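PDB 1JY5: CalsepRRP, which is a plant protein of the RNase T2 family, related to enzymes that cleave RNA, and may itself bind RNA. Local coordinates for residues 41-46 and 99-104. Residues are numbered along the deposited sequence; the frame is centred on the assembly and turned at random.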
loop_
_atom_site.group_PDB
_atom_site.type_symbol
_atom_site.label_atom_id
_atom_site.label_comp_id
_atom_site.label_asym_id
_atom_site.label_seq_id
_atom_site.Cartn_x
_atom_site.Cartn_y
_atom_site.Cartn_z
ATOM N N THR A 41 -0.536 -6.233 -1.797
ATOM C CA THR A 41 -1.456 -6.095 -0.674
ATOM C C THR A 41 -1.307 -4.649 -0.213
ATOM O O THR A 41 -0.367 -3.953 -0.605
ATOM C CB THR A 41 -1.146 -7.047 0.525
ATOM O OG1 THR A 41 0.196 -6.840 0.978
ATOM C CG2 THR A 41 -1.351 -8.501 0.125
ATOM N N ILE A 42 -2.230 -4.194 0.621
ATOM C CA ILE A 42 -2.190 -2.814 1.085
ATOM C C ILE A 42 -1.111 -2.503 2.111
ATOM O O ILE A 42 -0.979 -3.181 3.129
ATOM C CB ILE A 42 -3.551 -2.389 1.692
ATOM C CG1 ILE A 42 -4.665 -2.584 0.653
ATOM C CG2 ILE A 42 -3.495 -0.919 2.108
ATOM C CD1 ILE A 42 -6.070 -2.445 1.221
ATOM N N LYS A 43 -0.321 -1.481 1.815
ATOM C CA LYS A 43 0.686 -1.015 2.747
ATOM C C LYS A 43 -0.070 0.061 3.536
ATOM O O LYS A 43 -0.108 0.043 4.773
ATOM C CB LYS A 43 1.871 -0.401 2.005
ATOM C CG LYS A 43 2.860 0.312 2.903
ATOM C CD LYS A 43 3.443 -0.618 3.946
ATOM C CE LYS A 43 4.378 0.156 4.849
ATOM N NZ LYS A 43 4.958 -0.689 5.921
ATOM N N GLY A 44 -0.685 0.993 2.806
ATOM C CA GLY A 44 -1.460 2.042 3.451
ATOM C C GLY A 44 -2.115 3.041 2.511
ATOM O O GLY A 44 -1.912 2.986 1.303
ATOM N N LEU A 45 -2.934 3.934 3.071
ATOM C CA LEU A 45 -3.584 4.998 2.303
ATOM C C LEU A 45 -3.062 6.217 3.039
ATOM O O LEU A 45 -3.410 6.450 4.196
ATOM C CB LEU A 45 -5.115 4.939 2.406
ATOM C CG LEU A 45 -5.852 6.091 1.689
ATOM C CD1 LEU A 45 -5.544 6.074 0.191
ATOM C CD2 LEU A 45 -7.356 5.952 1.909
ATOM N N TRP A 46 -2.212 6.988 2.379
ATOM C CA TRP A 46 -1.616 8.130 3.042
ATOM C C TRP A 46 -2.060 9.535 2.636
ATOM O O TRP A 46 -1.962 9.910 1.466
ATOM C CB TRP A 46 -0.087 8.065 2.893
ATOM C CG TRP A 46 0.553 6.737 3.230
ATOM C CD1 TRP A 46 0.160 5.851 4.192
ATOM C CD2 TRP A 46 1.746 6.190 2.645
ATOM N NE1 TRP A 46 1.037 4.787 4.245
ATOM C CE2 TRP A 46 2.017 4.969 3.306
ATOM C CE3 TRP A 46 2.613 6.614 1.626
ATOM C CZ2 TRP A 46 3.117 4.167 2.984
ATOM C CZ3 TRP A 46 3.716 5.809 1.306
ATOM C CH2 TRP A 46 3.951 4.601 1.986
ATOM N N ALA A 99 -3.440 -0.683 13.392
ATOM C CA ALA A 99 -3.376 0.329 14.440
ATOM C C ALA A 99 -2.285 1.342 14.091
ATOM O O ALA A 99 -2.427 2.545 14.338
ATOM C CB ALA A 99 -3.083 -0.321 15.792
ATOM N N TYR A 100 -1.205 0.846 13.497
ATOM C CA TYR A 100 -0.075 1.688 13.090
ATOM C C TYR A 100 -0.475 2.703 12.004
ATOM O O TYR A 100 -0.225 3.904 12.140
ATOM C CB TYR A 100 1.068 0.799 12.574
ATOM C CG TYR A 100 2.229 1.544 11.945
ATOM C CD1 TYR A 100 3.329 1.937 12.700
ATOM C CD2 TYR A 100 2.229 1.837 10.588
ATOM C CE1 TYR A 100 4.406 2.599 12.113
ATOM C CE2 TYR A 100 3.294 2.499 9.992
ATOM C CZ TYR A 100 4.379 2.877 10.752
ATOM O OH TYR A 100 5.440 3.524 10.139
ATOM N N GLU A 101 -1.093 2.214 10.929
ATOM C CA GLU A 101 -1.513 3.073 9.828
ATOM C C GLU A 101 -2.631 4.028 10.237
ATOM O O GLU A 101 -2.694 5.158 9.759
ATOM C CB GLU A 101 -1.958 2.222 8.632
ATOM C CG GLU A 101 -0.828 1.417 7.993
ATOM C CD GLU A 101 0.235 2.299 7.351
ATOM O OE1 GLU A 101 1.406 1.867 7.265
ATOM O OE2 GLU A 101 -0.098 3.422 6.914
ATOM N N TRP A 102 -3.522 3.576 11.112
ATOM C CA TRP A 102 -4.602 4.445 11.553
ATOM C C TRP A 102 -4.039 5.617 12.349
ATOM O O TRP A 102 -4.326 6.773 12.057
ATOM C CB TRP A 102 -5.595 3.706 12.444
ATOM C CG TRP A 102 -6.486 4.680 13.127
ATOM C CD1 TRP A 102 -6.481 5.013 14.449
ATOM C CD2 TRP A 102 -7.446 5.536 12.498
ATOM N NE1 TRP A 102 -7.379 6.030 14.683
ATOM C CE2 TRP A 102 -7.984 6.368 13.500
ATOM C CE3 TRP A 102 -7.900 5.683 11.179
ATOM C CZ2 TRP A 102 -8.959 7.335 13.229
ATOM C CZ3 TRP A 102 -8.871 6.647 10.907
ATOM C CH2 TRP A 102 -9.389 7.461 11.935
ATOM N N ALA A 103 -3.244 5.308 13.363
ATOM C CA ALA A 103 -2.663 6.341 14.204
ATOM C C ALA A 103 -1.803 7.310 13.408
ATOM O O ALA A 103 -1.964 8.530 13.498
ATOM C CB ALA A 103 -1.834 5.704 15.323
ATOM N N LYS A 104 -0.899 6.760 12.606
ATOM C CA LYS A 104 0.029 7.569 11.832
ATOM C C LYS A 104 -0.555 8.325 10.639
ATOM O O LYS A 104 -0.226 9.497 10.425
ATOM C CB LYS A 104 1.188 6.685 11.358
ATOM C CG LYS A 104 2.398 7.449 10.836
ATOM C CD LYS A 104 3.474 6.477 10.374
ATOM C CE LYS A 104 4.775 7.181 10.069
ATOM N NZ LYS A 104 5.782 6.222 9.560
#
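Gly-44 and Glu-101 mark the nearest backbone approach, their CA atoms 6.5 Å apart, where the short axes of strand 41-46 and helix 99-104 come within 9.1 Å and run almost parallel at 14°. Glu-101 carries the contact from the helix side. Its CG stands anti to the carbonyl carbon and the chain bends at chi2 (-65°), which brings the carboxylate in front of the strand. There Glu-101 OE2 accepts a hydrogen bond of 3.2 Å from Trp-46 NE1; the N-H...O angle of 139° is well short of straight. The oxygen lies at the indole edge, close to the ring plane, whereas the nitrogen approaches OE2 on its syn side, displaced from the carboxylate plane. Gly-44 has no CB to stand in the way, and its CA comes to 4.0 Å from Glu-101 OE2. Strand 40-48 and helix 97-106 carry the two conserved active-site segments of the RNase T2 family: Lys-43 stands where active members have a histidine, and the second holds Glu-101, Lys-104 and His-105. His-105 stacks on the Trp-46 ring. A classic beta bulge, in which Lys-43 and Gly-44 both face Ala-11 of the neighbouring strand, shapes this part of the backbone. Lys-43 crosses Glu-101 at about a right angle, and Lys-43 NZ stays 4.6 Å from Glu-101 OE1, too far for a direct ion pair, so any attraction between the opposite charges is probably modest. The Lys-43 carbonyl O lies 3.4 Å from Glu-101 OE1, and as both are acceptors no hydrogen bond joins them. Were Glu-101 an alanine, Trp-46 NE1 would probably lose this acceptor, and the positive end of Lys-43 its nearby opposite charge. One helical turn on from Tyr-100, the extended Lys-104 chain delivers NZ to Tyr-100 OH in a 2.8 Å hydrogen bond.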